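4-alpha-glucanotransferase (Corynebacterium glutamicum, PDB 5B68) belongs to the amylomaltase (MalQ) family of glucanotransferases, in which a TIM-barrel-type enzyme domain is preceded by an N-terminal beta-sandwich domain. Local coordinates at residues 137-142 and 159-164; 165-170 and 497-502; 141-146 and 491-496; 98-103 and 145-150. One frame throughout, in Å; residues are numbered along the deposited sequence. Where two conformers were deposited one is given.

Contact 1. Residues 137-142 and 159-164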
loop_
_atom_site.group_PDB
_atom_site.type_symbol
_atom_site.label_atom_id
_atom_site.label_comp_id
_atom_site.label_asym_id
_atom_site.label_seq_id
_atom_site.Cartn_x
_atom_site.Cartn_y
_atom_site.Cartn_z
ATOM N N GLY A 137 30.593 -10.745 -5.326
ATOM C CA GLY A 137 29.641 -10.358 -6.333
ATOM C C GLY A 137 28.651 -11.431 -6.711
ATOM O O GLY A 137 27.844 -11.223 -7.585
ATOM N N ASP A 138 28.751 -12.582 -6.074
ATOM C CA ASP A 138 27.923 -13.736 -6.395
ATOM C C ASP A 138 27.029 -14.241 -5.266
ATOM O O ASP A 138 26.738 -15.412 -5.202
ATOM C CB ASP A 138 28.765 -14.881 -6.953
ATOM C CG ASP A 138 29.680 -15.487 -5.927
ATOM O OD1 ASP A 138 29.850 -14.903 -4.856
ATOM O OD2 ASP A 138 30.235 -16.556 -6.202
ATOM N N LEU A 139 26.643 -13.373 -4.348
ATOM C CA LEU A 139 25.712 -13.770 -3.314
ATOM C C LEU A 139 24.311 -13.964 -3.896
ATOM O O LEU A 139 23.913 -13.256 -4.791
ATOM C CB LEU A 139 25.672 -12.726 -2.204
ATOM C CG LEU A 139 26.979 -12.391 -1.491
ATOM C CD1 LEU A 139 26.730 -11.371 -0.409
ATOM C CD2 LEU A 139 27.627 -13.618 -0.897
ATOM N N PRO A 140 23.575 -14.925 -3.371
ATOM C CA PRO A 140 22.184 -15.126 -3.788
ATOM C C PRO A 140 21.341 -13.983 -3.264
ATOM O O PRO A 140 21.713 -13.339 -2.265
ATOM C CB PRO A 140 21.807 -16.464 -3.102
ATOM C CG PRO A 140 22.690 -16.566 -1.932
ATOM C CD PRO A 140 23.970 -15.879 -2.290
ATOM N N LEU A 141 20.168 -13.848 -3.839
ATOM C CA LEU A 141 19.134 -12.953 -3.302
ATOM C C LEU A 141 18.795 -13.344 -1.899
ATOM O O LEU A 141 18.883 -14.499 -1.576
ATOM C CB LEU A 141 17.890 -13.035 -4.174
ATOM C CG LEU A 141 18.039 -12.609 -5.632
ATOM C CD1 LEU A 141 16.664 -12.656 -6.304
ATOM C CD2 LEU A 141 18.553 -11.221 -5.774
ATOM N N GLY A 142 18.472 -12.372 -1.049
ATOM C CA GLY A 142 17.835 -12.715 0.213
ATOM C C GLY A 142 18.407 -11.964 1.374
ATOM O O GLY A 142 19.016 -10.877 1.244
ATOM N N LEU A 159 22.541 -7.857 5.714
ATOM C CA LEU A 159 23.122 -7.769 4.387
ATOM C C LEU A 159 22.085 -8.322 3.428
ATOM O O LEU A 159 21.805 -9.548 3.432
ATOM C CB LEU A 159 24.409 -8.609 4.268
ATOM C CG LEU A 159 25.061 -8.661 2.869
ATOM C CD1 LEU A 159 25.415 -7.305 2.297
ATOM C CD2 LEU A 159 26.306 -9.535 2.824
ATOM N N ILE A 160 21.475 -7.433 2.649
ATOM C CA ILE A 160 20.284 -7.752 1.928
ATOM C C ILE A 160 20.588 -7.586 0.451
ATOM O O ILE A 160 20.972 -6.510 0.026
ATOM C CB ILE A 160 19.174 -6.800 2.362
ATOM C CG1 ILE A 160 18.933 -6.933 3.898
ATOM C CG2 ILE A 160 17.900 -7.135 1.617
ATOM C CD1 ILE A 160 18.446 -5.670 4.500
ATOM N N ILE A 161 20.402 -8.632 -0.297
ATOM C CA ILE A 161 20.784 -8.666 -1.694
ATOM C C ILE A 161 19.501 -8.705 -2.582
ATOM O O ILE A 161 18.607 -9.568 -2.418
ATOM C CB ILE A 161 21.650 -9.901 -1.947
ATOM C CG1 ILE A 161 22.909 -9.912 -1.028
ATOM C CG2 ILE A 161 22.040 -9.971 -3.396
ATOM C CD1 ILE A 161 23.831 -8.697 -1.202
ATOM N N THR A 162 19.405 -7.740 -3.478
ATOM C CA THR A 162 18.147 -7.436 -4.123
ATOM C C THR A 162 18.287 -7.630 -5.633
ATOM O O THR A 162 19.388 -7.588 -6.182
ATOM C CB THR A 162 17.707 -6.033 -3.811
ATOM O OG1 THR A 162 18.541 -5.095 -4.476
ATOM C CG2 THR A 162 17.634 -5.737 -2.301
ATOM N N PRO A 163 17.177 -7.982 -6.298
ATOM C CA PRO A 163 17.303 -8.259 -7.744
ATOM C C PRO A 163 17.407 -7.020 -8.613
ATOM O O PRO A 163 16.757 -5.994 -8.356
ATOM C CB PRO A 163 16.044 -9.081 -8.049
ATOM C CG PRO A 163 15.052 -8.518 -7.090
ATOM C CD PRO A 163 15.815 -8.286 -5.813
ATOM N N ALA A 164 18.186 -7.123 -9.687
ATOM C CA ALA A 164 18.274 -6.039 -10.633
ATOM C C ALA A 164 16.890 -5.676 -11.295
ATOM O O ALA A 164 16.605 -4.526 -11.479
ATOM C CB ALA A 164 19.340 -6.363 -11.700
#

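Contact 2. Residues 165-170 and 497-502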
loop_
_atom_site.group_PDB
_atom_site.type_symbol
_atom_site.label_atom_id
_atom_site.label_comp_id
_atom_site.label_asym_id
_atom_site.label_seq_id
_atom_site.Cartn_x
_atom_site.Cartn_y
_atom_site.Cartn_z
ATOM N N ARG A 165 16.072 -6.696 -11.614
ATOM C CA ARG A 165 14.829 -6.495 -12.329
ATOM C C ARG A 165 13.835 -7.620 -12.032
ATOM O O ARG A 165 14.171 -8.809 -12.005
ATOM C CB ARG A 165 15.121 -6.447 -13.813
ATOM C CG ARG A 165 13.950 -5.940 -14.689
ATOM C CD ARG A 165 14.324 -6.004 -16.179
ATOM N NE ARG A 165 13.175 -5.694 -17.066
ATOM C CZ ARG A 165 12.661 -4.489 -17.268
ATOM N NH1 ARG A 165 11.676 -4.367 -18.156
ATOM N NH2 ARG A 165 13.118 -3.378 -16.647
ATOM N N LEU A 166 12.605 -7.224 -11.772
ATOM C CA LEU A 166 11.482 -8.139 -11.599
ATOM C C LEU A 166 11.228 -8.915 -12.920
ATOM O O LEU A 166 11.079 -8.276 -13.962
ATOM C CB LEU A 166 10.226 -7.317 -11.264
ATOM C CG LEU A 166 10.228 -6.767 -9.881
ATOM C CD1 LEU A 166 9.260 -5.641 -9.738
ATOM C CD2 LEU A 166 9.924 -7.882 -8.882
ATOM N N SER A 167 11.216 -10.229 -12.853
ATOM C CA SER A 167 10.941 -11.100 -14.032
ATOM C C SER A 167 9.570 -10.861 -14.659
ATOM O O SER A 167 9.437 -10.985 -15.905
ATOM C CB SER A 167 11.121 -12.556 -13.646
ATOM O OG SER A 167 12.378 -12.725 -13.099
ATOM N N THR A 168 8.562 -10.447 -13.868
ATOM C CA THR A 168 7.239 -10.198 -14.441
ATOM C C THR A 168 7.236 -9.014 -15.441
ATOM O O THR A 168 6.325 -8.899 -16.285
ATOM C CB THR A 168 6.193 -9.878 -13.346
ATOM O OG1 THR A 168 6.745 -8.933 -12.429
ATOM C CG2 THR A 168 5.706 -11.182 -12.600
ATOM N N ALA A 169 8.171 -8.076 -15.290
ATOM C CA ALA A 169 8.208 -6.861 -16.130
ATOM C C ALA A 169 8.317 -7.257 -17.624
ATOM O O ALA A 169 7.440 -6.915 -18.436
ATOM C CB ALA A 169 9.336 -5.913 -15.672
ATOM N N ASP A 170 9.341 -8.021 -17.976
ATOM C CA ASP A 170 9.480 -8.451 -19.381
ATOM C C ASP A 170 8.393 -9.433 -19.832
ATOM O O ASP A 170 8.019 -9.446 -21.037
ATOM C CB ASP A 170 10.852 -9.074 -19.688
ATOM C CG ASP A 170 12.010 -8.073 -19.657
ATOM O OD1 ASP A 170 11.834 -6.840 -19.529
ATOM O OD2 ASP A 170 13.148 -8.587 -19.691
ATOM N N GLU A 497 11.195 -8.874 -2.330
ATOM C CA GLU A 497 10.019 -9.607 -1.879
ATOM C C GLU A 497 9.045 -10.013 -3.013
ATOM O O GLU A 497 8.512 -11.152 -3.041
ATOM C CB GLU A 497 9.374 -8.893 -0.739
ATOM C CG GLU A 497 10.162 -8.979 0.569
ATOM C CD GLU A 497 10.374 -10.385 1.037
ATOM O OE1 GLU A 497 9.382 -11.170 1.153
ATOM O OE2 GLU A 497 11.558 -10.742 1.306
ATOM N N ALA A 498 8.795 -9.090 -3.935
ATOM C CA ALA A 498 8.035 -9.393 -5.127
ATOM C C ALA A 498 8.657 -10.456 -6.026
ATOM O O ALA A 498 7.954 -11.361 -6.503
ATOM C CB ALA A 498 7.688 -8.097 -5.909
ATOM N N GLU A 499 9.966 -10.403 -6.238
ATOM C CA GLU A 499 10.626 -11.391 -7.048
ATOM C C GLU A 499 10.504 -12.762 -6.404
ATOM O O GLU A 499 10.146 -13.704 -7.110
ATOM C CB GLU A 499 12.063 -11.015 -7.333
ATOM C CG GLU A 499 12.773 -11.972 -8.270
ATOM C CD GLU A 499 12.313 -11.907 -9.726
ATOM O OE1 GLU A 499 11.441 -11.121 -10.046
ATOM O OE2 GLU A 499 12.816 -12.666 -10.555
ATOM N N LEU A 500 10.646 -12.867 -5.083
ATOM C CA LEU A 500 10.549 -14.189 -4.372
ATOM C C LEU A 500 9.100 -14.754 -4.469
ATOM O O LEU A 500 8.885 -15.989 -4.514
ATOM C CB LEU A 500 10.928 -14.037 -2.912
ATOM C CG LEU A 500 12.356 -13.635 -2.537
ATOM C CD1 LEU A 500 12.557 -13.411 -1.054
ATOM C CD2 LEU A 500 13.330 -14.676 -3.097
ATOM N N ALA A 501 8.133 -13.847 -4.540
ATOM C CA ALA A 501 6.735 -14.187 -4.658
ATOM C C ALA A 501 6.299 -14.356 -6.123
ATOM O O ALA A 501 5.144 -14.674 -6.309
ATOM C CB ALA A 501 5.875 -13.102 -4.002
ATOM N N GLY A 502 7.186 -14.174 -7.123
ATOM C CA GLY A 502 6.846 -14.274 -8.575
ATOM C C GLY A 502 5.834 -13.221 -9.014
ATOM O O GLY A 502 4.975 -13.456 -9.871
HETATM O O HOH W 1 15.742 -11.724 -10.930
HETATM O O HOH W 2 8.667 -10.829 -10.672
#

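Contact 3. Residues 141-146 and 491-496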
loop_
_atom_site.group_PDB
_atom_site.type_symbol
_atom_site.label_atom_id
_atom_site.label_comp_id
_atom_site.label_asym_id
_atom_site.label_seq_id
_atom_site.Cartn_x
_atom_site.Cartn_y
_atom_site.Cartn_z
ATOM N N LEU A 141 20.168 -13.848 -3.839
ATOM C CA LEU A 141 19.134 -12.953 -3.302
ATOM C C LEU A 141 18.795 -13.344 -1.899
ATOM O O LEU A 141 18.883 -14.499 -1.576
ATOM C CB LEU A 141 17.890 -13.035 -4.174
ATOM C CG LEU A 141 18.039 -12.609 -5.632
ATOM C CD1 LEU A 141 16.664 -12.656 -6.304
ATOM C CD2 LEU A 141 18.553 -11.221 -5.774
ATOM N N GLY A 142 18.472 -12.372 -1.049
ATOM C CA GLY A 142 17.835 -12.715 0.213
ATOM C C GLY A 142 18.407 -11.964 1.374
ATOM O O GLY A 142 19.016 -10.877 1.244
ATOM N N TRP A 143 18.099 -12.529 2.537
ATOM C CA TRP A 143 18.255 -11.880 3.816
ATOM C C TRP A 143 19.383 -12.512 4.589
ATOM O O TRP A 143 19.191 -13.466 5.298
ATOM C CB TRP A 143 16.933 -11.985 4.598
ATOM C CG TRP A 143 15.877 -11.264 3.891
ATOM C CD1 TRP A 143 15.072 -11.745 2.917
ATOM C CD2 TRP A 143 15.565 -9.887 4.027
ATOM N NE1 TRP A 143 14.255 -10.759 2.447
ATOM C CE2 TRP A 143 14.542 -9.602 3.116
ATOM C CE3 TRP A 143 16.041 -8.868 4.839
ATOM C CZ2 TRP A 143 13.985 -8.342 3.005
ATOM C CZ3 TRP A 143 15.490 -7.627 4.727
ATOM C CH2 TRP A 143 14.479 -7.364 3.812
ATOM N N HIS A 144 20.563 -11.945 4.399
ATOM C CA HIS A 144 21.801 -12.395 5.004
ATOM C C HIS A 144 22.250 -11.507 6.164
ATOM O O HIS A 144 21.565 -10.583 6.533
ATOM C CB HIS A 144 22.887 -12.487 3.941
ATOM C CG HIS A 144 22.405 -13.068 2.654
ATOM N ND1 HIS A 144 21.626 -14.195 2.600
ATOM C CD2 HIS A 144 22.533 -12.643 1.380
ATOM C CE1 HIS A 144 21.331 -14.464 1.348
ATOM N NE2 HIS A 144 21.864 -13.534 0.586
ATOM N N LYS A 145 23.389 -11.845 6.750
ATOM C CA LYS A 145 23.957 -11.049 7.805
ATOM C C LYS A 145 25.457 -10.857 7.664
ATOM O O LYS A 145 26.149 -11.751 7.247
ATOM C CB LYS A 145 23.679 -11.704 9.144
ATOM C CG LYS A 145 22.236 -11.622 9.585
ATOM C CD LYS A 145 22.149 -11.678 11.089
ATOM C CE LYS A 145 20.718 -11.702 11.574
ATOM N NZ LYS A 145 20.663 -12.243 12.954
ATOM N N LEU A 146 25.926 -9.687 8.064
ATOM C CA LEU A 146 27.328 -9.440 8.257
ATOM C C LEU A 146 27.614 -9.546 9.745
ATOM O O LEU A 146 26.891 -9.043 10.563
ATOM C CB LEU A 146 27.740 -8.069 7.748
ATOM C CG LEU A 146 28.021 -7.927 6.266
ATOM C CD1 LEU A 146 27.919 -6.486 5.817
ATOM C CD2 LEU A 146 29.360 -8.529 5.895
ATOM N N VAL A 491 13.147 0.386 -2.204
ATOM C CA VAL A 491 12.777 -0.115 -3.533
ATOM C C VAL A 491 13.373 -1.452 -3.767
ATOM O O VAL A 491 12.718 -2.369 -4.328
ATOM C CB VAL A 491 13.274 0.814 -4.676
ATOM C CG1 VAL A 491 12.993 0.199 -6.034
ATOM C CG2 VAL A 491 12.635 2.190 -4.608
ATOM N N GLY A 492 14.629 -1.612 -3.331
ATOM C CA GLY A 492 15.329 -2.915 -3.511
ATOM C C GLY A 492 14.636 -4.049 -2.769
ATOM O O GLY A 492 14.510 -5.158 -3.292
ATOM N N ILE A 493 14.188 -3.765 -1.577
ATOM C CA ILE A 493 13.475 -4.769 -0.807
ATOM C C ILE A 493 12.073 -5.042 -1.376
ATOM O O ILE A 493 11.634 -6.143 -1.340
ATOM C CB ILE A 493 13.466 -4.373 0.675
ATOM C CG1 ILE A 493 14.897 -4.532 1.268
ATOM C CG2 ILE A 493 12.460 -5.216 1.495
ATOM C CD1 ILE A 493 15.095 -3.783 2.592
ATOM N N LEU A 494 11.354 -4.032 -1.855
ATOM C CA LEU A 494 10.129 -4.270 -2.525
ATOM C C LEU A 494 10.360 -5.212 -3.717
ATOM O O LEU A 494 9.624 -6.194 -3.917
ATOM C CB LEU A 494 9.514 -2.931 -2.964
ATOM C CG LEU A 494 8.343 -2.977 -3.914
ATOM C CD1 LEU A 494 7.183 -3.670 -3.249
ATOM C CD2 LEU A 494 7.958 -1.565 -4.294
ATOM N N ALA A 495 11.389 -4.950 -4.507
ATOM C CA ALA A 495 11.688 -5.797 -5.666
ATOM C C ALA A 495 12.065 -7.225 -5.241
ATOM O O ALA A 495 11.597 -8.198 -5.885
ATOM C CB ALA A 495 12.766 -5.205 -6.550
ATOM N N LEU A 496 12.814 -7.324 -4.154
ATOM C CA LEU A 496 13.219 -8.611 -3.630
ATOM C C LEU A 496 12.010 -9.425 -3.198
ATOM O O LEU A 496 11.871 -10.558 -3.645
ATOM C CB LEU A 496 14.197 -8.475 -2.486
ATOM C CG LEU A 496 14.613 -9.747 -1.709
ATOM C CD1 LEU A 496 15.208 -10.822 -2.584
ATOM C CD2 LEU A 496 15.584 -9.317 -0.616
#

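Contact 4. Residues 98-103 and 145-150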
loop_
_atom_site.group_PDB
_atom_site.type_symbol
_atom_site.label_atom_id
_atom_site.label_comp_id
_atom_site.label_asym_id
_atom_site.label_seq_id
_atom_site.Cartn_x
_atom_site.Cartn_y
_atom_site.Cartn_z
ATOM N N ASP A 98 37.576 -8.921 12.378
ATOM C CA ASP A 98 37.230 -10.182 11.717
ATOM C C ASP A 98 35.773 -10.009 11.291
ATOM O O ASP A 98 34.922 -9.722 12.122
ATOM C CB ASP A 98 37.383 -11.395 12.620
ATOM C CG ASP A 98 38.781 -11.523 13.196
ATOM O OD1 ASP A 98 39.700 -11.037 12.537
ATOM O OD2 ASP A 98 38.931 -12.078 14.316
ATOM N N VAL A 99 35.546 -10.135 9.990
ATOM C CA VAL A 99 34.212 -9.942 9.357
ATOM C C VAL A 99 33.903 -11.171 8.512
ATOM O O VAL A 99 34.767 -11.694 7.825
ATOM C CB VAL A 99 34.139 -8.673 8.464
ATOM C CG1 VAL A 99 32.723 -8.498 7.855
ATOM C CG2 VAL A 99 34.551 -7.426 9.237
ATOM N N HIS A 100 32.676 -11.673 8.608
ATOM C CA HIS A 100 32.203 -12.681 7.668
ATOM C C HIS A 100 30.690 -12.497 7.427
ATOM O O HIS A 100 30.066 -11.669 8.082
ATOM C CB HIS A 100 32.527 -14.097 8.153
ATOM C CG HIS A 100 31.686 -14.553 9.282
ATOM N ND1 HIS A 100 31.931 -14.220 10.604
ATOM C CD2 HIS A 100 30.609 -15.365 9.296
ATOM C CE1 HIS A 100 30.993 -14.756 11.359
ATOM N NE2 HIS A 100 30.185 -15.454 10.592
ATOM N N ILE A 101 30.209 -13.258 6.440
ATOM C CA ILE A 101 28.824 -13.291 6.071
ATOM C C ILE A 101 28.192 -14.609 6.475
ATOM O O ILE A 101 28.752 -15.695 6.216
ATOM C CB ILE A 101 28.702 -13.076 4.541
ATOM C CG1 ILE A 101 29.235 -11.709 4.127
ATOM C CG2 ILE A 101 27.254 -13.330 4.072
ATOM C CD1 ILE A 101 29.443 -11.614 2.634
ATOM N N GLU A 102 26.970 -14.561 7.022
ATOM C CA GLU A 102 26.148 -15.747 7.196
ATOM C C GLU A 102 24.949 -15.532 6.294
ATOM O O GLU A 102 24.212 -14.602 6.464
ATOM C CB GLU A 102 25.735 -15.933 8.669
ATOM C CG GLU A 102 24.717 -17.085 8.747
ATOM C CD GLU A 102 24.643 -17.867 10.048
ATOM O OE1 GLU A 102 23.493 -18.228 10.409
ATOM O OE2 GLU A 102 25.723 -18.188 10.657
ATOM N N LEU A 103 24.809 -16.380 5.292
ATOM C CA LEU A 103 23.658 -16.314 4.400
ATOM C C LEU A 103 22.374 -16.742 5.102
ATOM O O LEU A 103 22.360 -17.366 6.184
ATOM C CB LEU A 103 23.909 -17.149 3.164
ATOM C CG LEU A 103 25.058 -16.742 2.288
ATOM C CD1 LEU A 103 25.083 -17.695 1.104
ATOM C CD2 LEU A 103 24.991 -15.304 1.800
ATOM N N LYS A 145 23.389 -11.845 6.750
ATOM C CA LYS A 145 23.957 -11.049 7.805
ATOM C C LYS A 145 25.457 -10.857 7.664
ATOM O O LYS A 145 26.149 -11.751 7.247
ATOM C CB LYS A 145 23.679 -11.704 9.144
ATOM C CG LYS A 145 22.236 -11.622 9.585
ATOM C CD LYS A 145 22.149 -11.678 11.089
ATOM C CE LYS A 145 20.718 -11.702 11.574
ATOM N NZ LYS A 145 20.663 -12.243 12.954
ATOM N N LEU A 146 25.926 -9.687 8.064
ATOM C CA LEU A 146 27.328 -9.440 8.257
ATOM C C LEU A 146 27.614 -9.546 9.745
ATOM O O LEU A 146 26.891 -9.043 10.563
ATOM C CB LEU A 146 27.740 -8.069 7.748
ATOM C CG LEU A 146 28.021 -7.927 6.266
ATOM C CD1 LEU A 146 27.919 -6.486 5.817
ATOM C CD2 LEU A 146 29.360 -8.529 5.895
ATOM N N HIS A 147 28.680 -10.241 10.069
ATOM C CA HIS A 147 29.094 -10.405 11.465
ATOM C C HIS A 147 30.517 -9.913 11.710
ATOM O O HIS A 147 31.449 -10.252 10.936
ATOM C CB HIS A 147 29.101 -11.867 11.792
ATOM C CG HIS A 147 27.767 -12.478 11.902
ATOM N ND1 HIS A 147 27.020 -12.379 13.046
ATOM C CD2 HIS A 147 27.061 -13.258 11.059
ATOM C CE1 HIS A 147 25.899 -13.050 12.896
ATOM N NE2 HIS A 147 25.898 -13.602 11.709
ATOM N N LEU A 148 30.704 -9.167 12.793
ATOM C CA LEU A 148 31.991 -8.599 13.156
ATOM C C LEU A 148 32.375 -9.096 14.547
ATOM O O LEU A 148 31.588 -9.015 15.503
ATOM C CB LEU A 148 31.943 -7.100 13.154
ATOM C CG LEU A 148 33.035 -6.287 13.848
ATOM C CD1 LEU A 148 34.285 -6.541 13.031
ATOM C CD2 LEU A 148 32.824 -4.796 14.047
ATOM N N LYS A 149 33.622 -9.596 14.635
ATOM C CA LYS A 149 34.230 -9.920 15.944
ATOM C C LYS A 149 35.511 -9.114 16.090
ATOM O O LYS A 149 36.344 -9.062 15.179
ATOM C CB LYS A 149 34.465 -11.422 16.140
ATOM C CG LYS A 149 34.981 -11.768 17.520
ATOM C CD LYS A 149 34.909 -13.277 17.768
ATOM C CE LYS A 149 35.474 -13.643 19.128
ATOM N NZ LYS A 149 36.926 -13.272 19.145
ATOM N N SER A 150 35.634 -8.436 17.234
ATOM C CA SER A 150 36.797 -7.657 17.581
ATOM C C SER A 150 37.159 -7.918 19.040
ATOM O O SER A 150 36.651 -7.253 19.938
ATOM C CB SER A 150 36.526 -6.195 17.289
ATOM O OG SER A 150 37.661 -5.388 17.543
HETATM O O HOH W 3 38.699 -10.951 17.371
HETATM O O HOH W 4 33.333 -12.539 12.165
#

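Contact 1. Residues 137-142 and 159-164
Leu-141 lays its CD2 methyl over the peptide that joins Thr-162 to Pro-163, with CD2 3.6 Å from Pro-163 N, and both of its methyls reach CB of the Pro-163 ring, the two side chains crossing at about a right angle. Its CG lies anti to the carbonyl carbon (chi1 -62°), which carries the branched end along strand 153-162 toward Pro-163. Two residues earlier, Leu-139 CD1 sits 3.7 Å from Leu-159 CD2 and 4.0 Å from Ile-161 CD1, again crosswise to each. Ile-161 CB, between these two leucines, packs 3.5 Å from the carbonyl oxygen of Pro-140. The backbones join at Gly-142 and Ile-161, an antiparallel hydrogen-bonded pair: Gly-142 N gives to Ile-161 O and Ile-161 N to Gly-142 O, each 3.1 Å long, the second the straighter at 169°. Gly-142 has a phi of 136°, which suits glycine. On the far side of strand 153-162, Thr-162 OG1 takes a hydrogen bond from Arg-524. Leucine, isoleucine and proline carbons thus enclose one reciprocal pair of backbone hydrogen bonds, so N and O of Gly-142 and of Ile-161 satisfy each other in a largely buried, apolar setting.

Contact 2. Residues 165-170 and 497-502
Glu-499 and Ser-167 meet through both carboxylate oxygens. Ser-167 N donates to Glu-499 OE1 over 3.0 Å at 164°, arriving on the syn side but 21° out of the carboxylate plane, while Ser-167 OG gives a short 2.6 Å bond to the syn lone pair of Glu-499 OE2. The glutamate starts with CG anti to its backbone N (chi1 -176°) and then bends at chi2, a shape that turns the carboxylate back onto the start of helix 167-174. Beside this polar pair, Leu-166 CD2 packs 3.7 Å from Ala-498 CB, and Thr-168 CG2 touches Gly-502 O at 3.6 Å. Gly-502, with positive phi, closes helix 487-500 in a Schellman motif. In the next shell one water donates to Glu-499 OE1 and accepts from Thr-168 N, and a second donates to OE2. Thr-168 OG1 hydrogen-bonds to the carbonyl oxygen of Ala-503. Farther out, Arg-165 grips Asp-170 side-on, NE and NH1 both reaching OD1, the latter over 2.8 Å. With OE1 taking an N-H and a water, and OE2 a hydroxyl and a water, the carboxylate is probably stabilised as the anion, and its charge faces the N-terminal end of helix 167-174, where the helix dipole would favour it.

Contact 3. Residues 141-146 and 491-496
Trp-143 and Leu-496 form the middle of this contact, with the CD2 methyl of the leucine 3.6 Å from Trp-143 NE1 and close to CE2 as well, set obliquely to the indole. Leu-496 points at the strand from helix 487-500. Its CG stands anti to the backbone N (chi1 173°), and the two methyls then divide the work: CD2 goes to the indole, whereas CD1 lies 3.8 Å from Leu-141 CB and 3.9 Å from Gly-142 N. The backbone shape at Gly-142, with the His-144 ring close by, calls for glycine. One turn earlier on the helix, Ile-493 meets the six-membered part of the indole crosswise. Its CG2 is 3.7 Å from Trp-143 CH2, at the ring edge and near the plane, and CG1 and CD1 also touch CH2. In Trp-143, CG is anti to the carbonyl carbon and the ring is turned by a chi2 of 87°, which sends the long indole out from strand 142-150 to the helix. Its N-H is hydrogen-bonded to Glu-497, the residue after Leu-496, and Arg-444 makes a cation-pi contact with the ring, so the orientation is fixed by polar as well as apolar partners. Strand and helix axes make an angle of 123° and approach to 10.4 Å, a spacing suited to side-chain packing of a helix on a sheet; here a beta-sandwich strand packs on a helix of the TIM-barrel-type domain.

Contact 4. Residues 98-103 and 145-150
His-100 and His-147 lie beside each other on one side of two antiparallel strands, their ring planes only 16° from parallel but slid apart, with centroids 5.1 Å from one another, so they barely overlap. What covers a face of the His-100 ring is instead His-147 CB, 3.5 Å from CE1. The ring reaches it because His-100 CG stands between the backbone N and the carbonyl carbon (chi1 73°). His-147 turns an edge of its own ring to Glu-102 CB, with CD2 3.8 Å away. The opposite side of the sheet is apolar: Ile-101 and Leu-146 run side by side, pointing the same way, CG1 to CD2 3.6 Å, while Val-99 meets Leu-146 with CG1 and Leu-148 with CG2. Phe-87 and Val-89 of strand 86-92 add to that layer. Three hydrogen-bonded pairs, Asp-98 with Lys-149, His-100 with His-147 and Glu-102 with Lys-145, supply six backbone bonds; the straightest, His-147 N to His-100 O, is 2.8 Å long at 171°. A water bound to His-100 ND1 also donates to His-147 O. The strands thus separate a hydrophobic interior from a polar surface, where the Glu-102 carboxylate, near His-147 but not touching it, could favour its protonated form.

Overall arrangement
Three of the four contacts use strand 142-150 or the loop into it. Contact 4 pairs it with strand 98-102, contact 1 with strand 153-162, its other neighbour in the sheet, and contact 3 packs its first residues on helix 487-500. Contacts 1 and 3 share Leu-141 and Gly-142, their centres about 6 Å apart, whereas contact 4 lies about 16 and 17 Å from them, farther out in the sandwich. Contact 2 follows contact 1 along the chain and takes up the C-terminal end of helix 487-500; its centre is about 29 Å from that of contact 4. Contact 3 thus packs the sandwich on a barrel-domain helix, and contact 2 holds the segment connecting the two against the end of that helix.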